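Local coordinates for protein beta-N-acetylhexosaminidase (Thermotoga neapolitana, PDB 5BZA) that probably catalyses the hydrolysis of terminal non-reducing N-acetyl-D-hexosamine residues from N-acetyl-beta-D-hexosaminides, as a glycoside hydrolase of family 3, at residues V32-Y35 / P36-S40; L274-N277 / F278-P282; F256-E259 / E260-F264. All blocks are in the same frame, centred on the assembly; numbering follows the deposited sequence.

Interaction 1: residues V32-Y35 / P36-S40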
# COMPACT_ATOMS: atom_id res chain seq x y z
N VAL B 32 -3.66 -20.50 2.97
CA VAL B 32 -2.63 -19.74 3.65
C VAL B 32 -3.25 -18.41 4.04
O VAL B 32 -3.77 -17.66 3.20
CB VAL B 32 -1.36 -19.50 2.71
CG1 VAL B 32 -0.40 -18.44 3.29
CG2 VAL B 32 -0.60 -20.80 2.44
N LEU B 33 -3.24 -18.14 5.33
CA LEU B 33 -3.69 -16.86 5.88
C LEU B 33 -2.43 -16.19 6.38
O LEU B 33 -1.65 -16.82 7.14
CB LEU B 33 -4.69 -17.04 7.03
CG LEU B 33 -4.97 -15.83 7.95
CD1 LEU B 33 -5.47 -14.63 7.15
CD2 LEU B 33 -6.01 -16.20 9.06
N ILE B 34 -2.23 -14.95 5.94
CA ILE B 34 -1.00 -14.26 6.24
C ILE B 34 -1.32 -13.23 7.30
O ILE B 34 -2.17 -12.35 7.12
CB ILE B 34 -0.38 -13.59 4.97
CG1 ILE B 34 -0.22 -14.61 3.84
CG2 ILE B 34 0.94 -12.91 5.32
CD1 ILE B 34 0.36 -13.99 2.58
N TYR B 35 -0.63 -13.36 8.43
CA TYR B 35 -0.86 -12.49 9.58
C TYR B 35 0.11 -11.28 9.61
O TYR B 35 1.10 -11.24 8.88
CB TYR B 35 -0.74 -13.34 10.84
CG TYR B 35 -2.00 -14.15 11.21
CD1 TYR B 35 -3.25 -13.57 11.18
CD2 TYR B 35 -1.90 -15.49 11.63
CE1 TYR B 35 -4.40 -14.30 11.54
CE2 TYR B 35 -3.04 -16.23 11.99
CZ TYR B 35 -4.29 -15.63 11.94
OH TYR B 35 -5.43 -16.35 12.31
N PRO B 36 -0.18 -10.27 10.45
CA PRO B 36 0.76 -9.15 10.56
C PRO B 36 2.23 -9.50 10.90
O PRO B 36 3.15 -8.77 10.50
CB PRO B 36 0.14 -8.32 11.69
CG PRO B 36 -1.32 -8.58 11.56
CD PRO B 36 -1.42 -10.03 11.21
N GLY B 37 2.47 -10.62 11.56
CA GLY B 37 3.83 -11.06 11.86
C GLY B 37 4.66 -11.15 10.57
O GLY B 37 5.89 -10.98 10.59
N VAL B 38 4.00 -11.51 9.47
CA VAL B 38 4.63 -11.55 8.17
C VAL B 38 4.43 -10.23 7.44
O VAL B 38 5.38 -9.67 6.90
CB VAL B 38 4.11 -12.71 7.33
CG1 VAL B 38 4.66 -12.63 5.87
CG2 VAL B 38 4.53 -14.00 7.97
N LEU B 39 3.20 -9.73 7.43
CA LEU B 39 2.87 -8.54 6.64
C LEU B 39 3.64 -7.31 7.10
O LEU B 39 3.97 -6.44 6.29
CB LEU B 39 1.39 -8.27 6.70
CG LEU B 39 0.59 -9.43 6.07
CD1 LEU B 39 -0.87 -9.37 6.51
CD2 LEU B 39 0.66 -9.36 4.56
N SER B 40 3.95 -7.22 8.39
CA SER B 40 4.65 -6.02 8.85
C SER B 40 6.13 -6.04 8.46
O SER B 40 6.83 -5.06 8.64
CB SER B 40 4.54 -5.86 10.37
OG SER B 40 5.13 -6.97 11.03
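Ile34 and Leu39 pack at about a right angle where strand 31-34 gives way to the short helix 36-39. The methyl branch CG2 of Ile34 does the touching: it lies 3.6 Å from Leu39 CG and 3.8 Å from Val38 CB, and Leu39 CD2 closes on it as well. With CG1 beside the backbone N (chi1 -53°), CG2 stands anti to that N and meets the helix. All three side chains are buried, and Phe45 of helix 42-54 covers both Ile34 and Leu39. Leu39 CD1 also rests 3.3 Å from the carbonyl oxygen Ile34 O. The backbone evidence for a strand-to-helix turn is equally local: Tyr35 occupies the N-cap position, and its carbonyl oxygen Tyr35 O accepts two bonds. Leu39 N reaches it at 3.0 Å in the carbonyl plane and nearly straight (172°), whereas Val38 N comes from above that plane on a more bent path. The turn follows the C-terminal end of barrel strand 31-34, the end at which TIM barrels carry their active site, and the Tyr35 side chain lies about 7 Å from those of the metal-binding residues His173 and Asp245. Its ring, with Leu33 CG over one face, leads away to Asp14, Asp63 and Asp276. Pro36 and Ser40 form the looser, exposed side. Pro36 CD lies 3.4 Å from Tyr35 CB and stands near the ring plane, at its edge. Ser40 OG donates to Pro36 O at 2.7 Å.

Interaction 2: residues L274-N277 / F278-P282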
# COMPACT_ATOMS: atom_id res chain seq x y z
N LEU B 274 -9.67 -24.03 9.83
CA LEU B 274 -8.77 -22.89 9.95
C LEU B 274 -7.95 -22.99 11.26
O LEU B 274 -8.52 -23.14 12.34
CB LEU B 274 -9.56 -21.58 9.87
CG LEU B 274 -8.78 -20.26 10.00
CD1 LEU B 274 -7.98 -20.00 8.69
CD2 LEU B 274 -9.62 -19.06 10.32
N LEU B 275 -6.62 -23.03 11.13
CA LEU B 275 -5.68 -22.93 12.27
C LEU B 275 -5.04 -21.58 12.32
O LEU B 275 -4.55 -21.13 11.30
CB LEU B 275 -4.58 -23.96 12.18
CG LEU B 275 -5.14 -25.37 12.06
CD1 LEU B 275 -4.02 -26.34 11.87
CD2 LEU B 275 -6.00 -25.66 13.34
N ASP B 276 -4.95 -20.96 13.49
CA ASP B 276 -4.37 -19.63 13.51
C ASP B 276 -2.85 -19.71 13.67
O ASP B 276 -2.19 -18.68 13.79
CB ASP B 276 -5.01 -18.73 14.59
CG ASP B 276 -4.71 -19.19 15.99
OD1 ASP B 276 -4.17 -20.29 16.14
OD2 ASP B 276 -5.06 -18.46 16.95
N ASN B 277 -2.32 -20.93 13.62
CA ASN B 277 -0.91 -21.20 13.79
C ASN B 277 -0.47 -22.42 12.98
O ASN B 277 -0.87 -23.54 13.29
CB ASN B 277 -0.57 -21.43 15.26
CG ASN B 277 0.92 -21.45 15.52
OD1 ASN B 277 1.75 -21.65 14.60
ND2 ASN B 277 1.29 -21.25 16.79
N PHE B 278 0.39 -22.22 11.98
CA PHE B 278 0.81 -23.31 11.09
C PHE B 278 1.51 -24.40 11.88
O PHE B 278 1.50 -25.57 11.50
CB PHE B 278 1.73 -22.79 9.98
CG PHE B 278 3.09 -22.32 10.47
CD1 PHE B 278 3.25 -21.01 10.95
CD2 PHE B 278 4.20 -23.18 10.47
CE1 PHE B 278 4.50 -20.56 11.41
CE2 PHE B 278 5.44 -22.73 10.91
CZ PHE B 278 5.59 -21.42 11.40
N ARG B 279 2.12 -24.01 12.98
CA ARG B 279 2.78 -24.97 13.83
C ARG B 279 1.77 -25.98 14.43
O ARG B 279 2.17 -27.06 14.83
CB ARG B 279 3.59 -24.27 14.93
CG ARG B 279 4.74 -23.39 14.39
CD ARG B 279 5.48 -22.64 15.50
NE ARG B 279 6.69 -21.97 14.99
CZ ARG B 279 6.82 -20.66 14.78
NH1 ARG B 279 5.82 -19.82 15.13
NH2 ARG B 279 7.97 -20.17 14.28
N ASP B 280 0.48 -25.65 14.49
CA ASP B 280 -0.52 -26.64 14.94
C ASP B 280 -0.91 -27.64 13.87
O ASP B 280 -1.68 -28.56 14.16
CB ASP B 280 -1.80 -25.96 15.42
CG ASP B 280 -1.59 -25.20 16.67
OD1 ASP B 280 -0.82 -25.67 17.54
OD2 ASP B 280 -2.16 -24.10 16.78
N LEU B 281 -0.45 -27.44 12.64
CA LEU B 281 -0.95 -28.28 11.56
C LEU B 281 -0.70 -29.79 11.80
O LEU B 281 -1.61 -30.58 11.60
CB LEU B 281 -0.37 -27.85 10.23
CG LEU B 281 -0.83 -28.67 9.02
CD1 LEU B 281 -2.34 -28.74 8.97
CD2 LEU B 281 -0.30 -28.06 7.73
N PRO B 282 0.51 -30.18 12.24
CA PRO B 282 0.68 -31.63 12.43
C PRO B 282 -0.33 -32.27 13.43
O PRO B 282 -0.96 -33.28 13.06
CB PRO B 282 2.12 -31.75 12.93
CG PRO B 282 2.81 -30.56 12.35
CD PRO B 282 1.79 -29.46 12.42
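Asn277 meets Arg279 and Asp280 as the chain leaves barrel strand 273-275 for helix 281-293. Its side chain can be followed outward: CB lies 3.5 Å from Asp280 OD2, CG comes next to the amides of Phe278 and Arg279, and Asn277 OD1 accepts from Arg279 N at 2.9 Å, an Asx turn. With CG anti to the backbone N (chi1 -169°), the amide is carried over the turn, and Arg279 N approaches OD1 from 44° above the carbonyl plane. Arg279 CB packs 3.2 Å from Asn277 OD1. A second bond, from Asp280 N to Asn277 O at 2.8 Å, closes the turn through the backbone. With an alanine here the side-chain acceptor is gone, which is likely to leave Arg279 N without its mate. The Asp280 carboxylate lies near those of Asp276 and Glu248, which would probably raise its affinity for a proton. On the apolar side, Leu275 CD1 reaches Leu281 CA at 3.6 Å. Phe278 CZ lies over the centre of the Arg279 guanidinium, whose NE is salt-bridged to Glu19. The turn sits against strand 9-13 and helix 18-27: Phe278 stacks on Phe13 and touches Ala20, while Leu281 packs on Phe9, Cys11, Val23 and Tyr27.

Interaction 3: residues F256-E259 / E260-F264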
# COMPACT_ATOMS: atom_id res chain seq x y z
N PHE B 256 -13.47 -28.33 23.95
CA PHE B 256 -13.45 -29.50 23.13
C PHE B 256 -12.01 -29.92 22.91
O PHE B 256 -11.09 -29.11 22.99
CB PHE B 256 -14.17 -29.25 21.79
CG PHE B 256 -15.62 -28.83 21.97
CD1 PHE B 256 -15.96 -27.51 22.22
CD2 PHE B 256 -16.64 -29.79 21.97
CE1 PHE B 256 -17.27 -27.13 22.43
CE2 PHE B 256 -17.96 -29.42 22.19
CZ PHE B 256 -18.27 -28.09 22.42
N SER B 257 -11.81 -31.20 22.65
CA SER B 257 -10.48 -31.67 22.33
C SER B 257 -10.26 -31.40 20.86
O SER B 257 -11.25 -31.20 20.11
CB SER B 257 -10.35 -33.17 22.63
OG SER B 257 -11.03 -33.96 21.65
N VAL B 258 -8.99 -31.36 20.44
CA VAL B 258 -8.65 -31.22 19.04
C VAL B 258 -9.40 -32.28 18.24
O VAL B 258 -9.99 -32.01 17.19
CB VAL B 258 -7.10 -31.39 18.76
CG1 VAL B 258 -6.85 -31.54 17.27
CG2 VAL B 258 -6.27 -30.23 19.34
N GLU B 259 -9.37 -33.50 18.77
CA GLU B 259 -9.97 -34.63 18.08
C GLU B 259 -11.50 -34.36 17.95
O GLU B 259 -12.11 -34.61 16.89
CB GLU B 259 -9.69 -35.92 18.87
CG GLU B 259 -10.09 -37.21 18.17
CD GLU B 259 -10.37 -38.36 19.15
OE1 GLU B 259 -11.18 -38.15 20.11
OE2 GLU B 259 -9.72 -39.43 19.00
N GLU B 260 -12.10 -33.80 19.00
CA GLU B 260 -13.53 -33.47 18.99
C GLU B 260 -13.82 -32.34 17.97
O GLU B 260 -14.75 -32.44 17.15
CB GLU B 260 -14.00 -33.07 20.40
CG GLU B 260 -14.23 -34.24 21.41
CD GLU B 260 -14.41 -33.71 22.85
OE1 GLU B 260 -13.94 -32.58 23.09
OE2 GLU B 260 -15.01 -34.38 23.74
N ALA B 261 -13.03 -31.28 18.02
CA ALA B 261 -13.17 -30.16 17.07
C ALA B 261 -13.13 -30.64 15.62
O ALA B 261 -14.00 -30.30 14.80
CB ALA B 261 -12.10 -29.12 17.31
N VAL B 262 -12.12 -31.45 15.31
CA VAL B 262 -11.98 -31.98 13.96
C VAL B 262 -13.17 -32.86 13.55
O VAL B 262 -13.76 -32.65 12.45
CB VAL B 262 -10.67 -32.74 13.82
CG1 VAL B 262 -10.59 -33.46 12.48
CG2 VAL B 262 -9.51 -31.74 13.95
N ARG B 263 -13.52 -33.82 14.42
CA ARG B 263 -14.62 -34.77 14.16
C ARG B 263 -15.92 -34.02 13.97
O ARG B 263 -16.61 -34.20 12.98
CB ARG B 263 -14.84 -35.76 15.32
CG ARG B 263 -15.80 -36.92 14.93
CD ARG B 263 -16.32 -37.78 16.11
NE ARG B 263 -15.38 -37.81 17.23
CZ ARG B 263 -15.55 -37.12 18.36
NH1 ARG B 263 -16.64 -36.35 18.56
NH2 ARG B 263 -14.62 -37.20 19.31
N PHE B 264 -16.26 -33.19 14.94
CA PHE B 264 -17.54 -32.50 14.90
C PHE B 264 -17.59 -31.61 13.64
O PHE B 264 -18.56 -31.67 12.89
CB PHE B 264 -17.77 -31.65 16.15
CG PHE B 264 -18.26 -32.44 17.36
CD1 PHE B 264 -19.18 -33.47 17.20
CD2 PHE B 264 -17.79 -32.14 18.64
CE1 PHE B 264 -19.64 -34.18 18.32
CE2 PHE B 264 -18.22 -32.85 19.75
CZ PHE B 264 -19.16 -33.87 19.60
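Ser257 N donates to Glu260 OE1 at 2.6 Å, the shortest polar bond of the contact and fairly straight at 162°. The amide meets the anti side of the carboxylate, 27° out of its plane. The bond is returned by Glu260 N, which donates to Ser257 OG at 2.9 Å. Ser257 can accept it because its hydroxyl stands between the backbone N and the carbonyl carbon (chi1 74°), turned back over the first helical turn. Glu260 brings its carboxylate to the amide through a chain extended beyond CG, with Glu260 CG lying 3.2 Å from Ser257 OG. The same Glu260 OE1 lies 3.6 Å from Phe256 CB. Farther along, Phe256 CD2 approaches the edge of the Phe264 ring, 4.1 Å from Phe264 CE2; Leu223 touches both phenylalanines. Backbone bonds continue the helix, with Ala261 N donating to Ser257 O at 2.7 Å and Val262 N to Val258 O. Glu259 OE1 and Arg263 NH2 make only a long salt bridge of 3.7 Å; the other carboxylate oxygen, Glu259 OE2, is paired with Lys290 of helix 281-293. Ser257 at the N-cap, its hydroxyl on the Glu260 amide and the Glu260 carboxylate on the Ser257 amide, together make a capping box at the start of helix 258-268.

In the fold
All three contacts fall within the N-terminal family 3 range, a family of the TIM-barrel clan, consistent with its eight parallel strands. Along the chain the order is interaction 1, interaction 3, interaction 2. Interactions 1 and 2 start on the ends of strands 31-34 and 273-275, which flank strand 9-13; their centres are 14 Å apart, and Tyr35 CE2 lies 3.2 Å from Asp276 O. Both sit near metal-binding His173, at the barrel end where TIM barrels carry the active site. Interaction 3 caps the start of helix 258-268, which precedes strand 273-275 in the chain; its nearest atoms are about 7 Å from interaction 2, and it is structural packing in the outer helix layer.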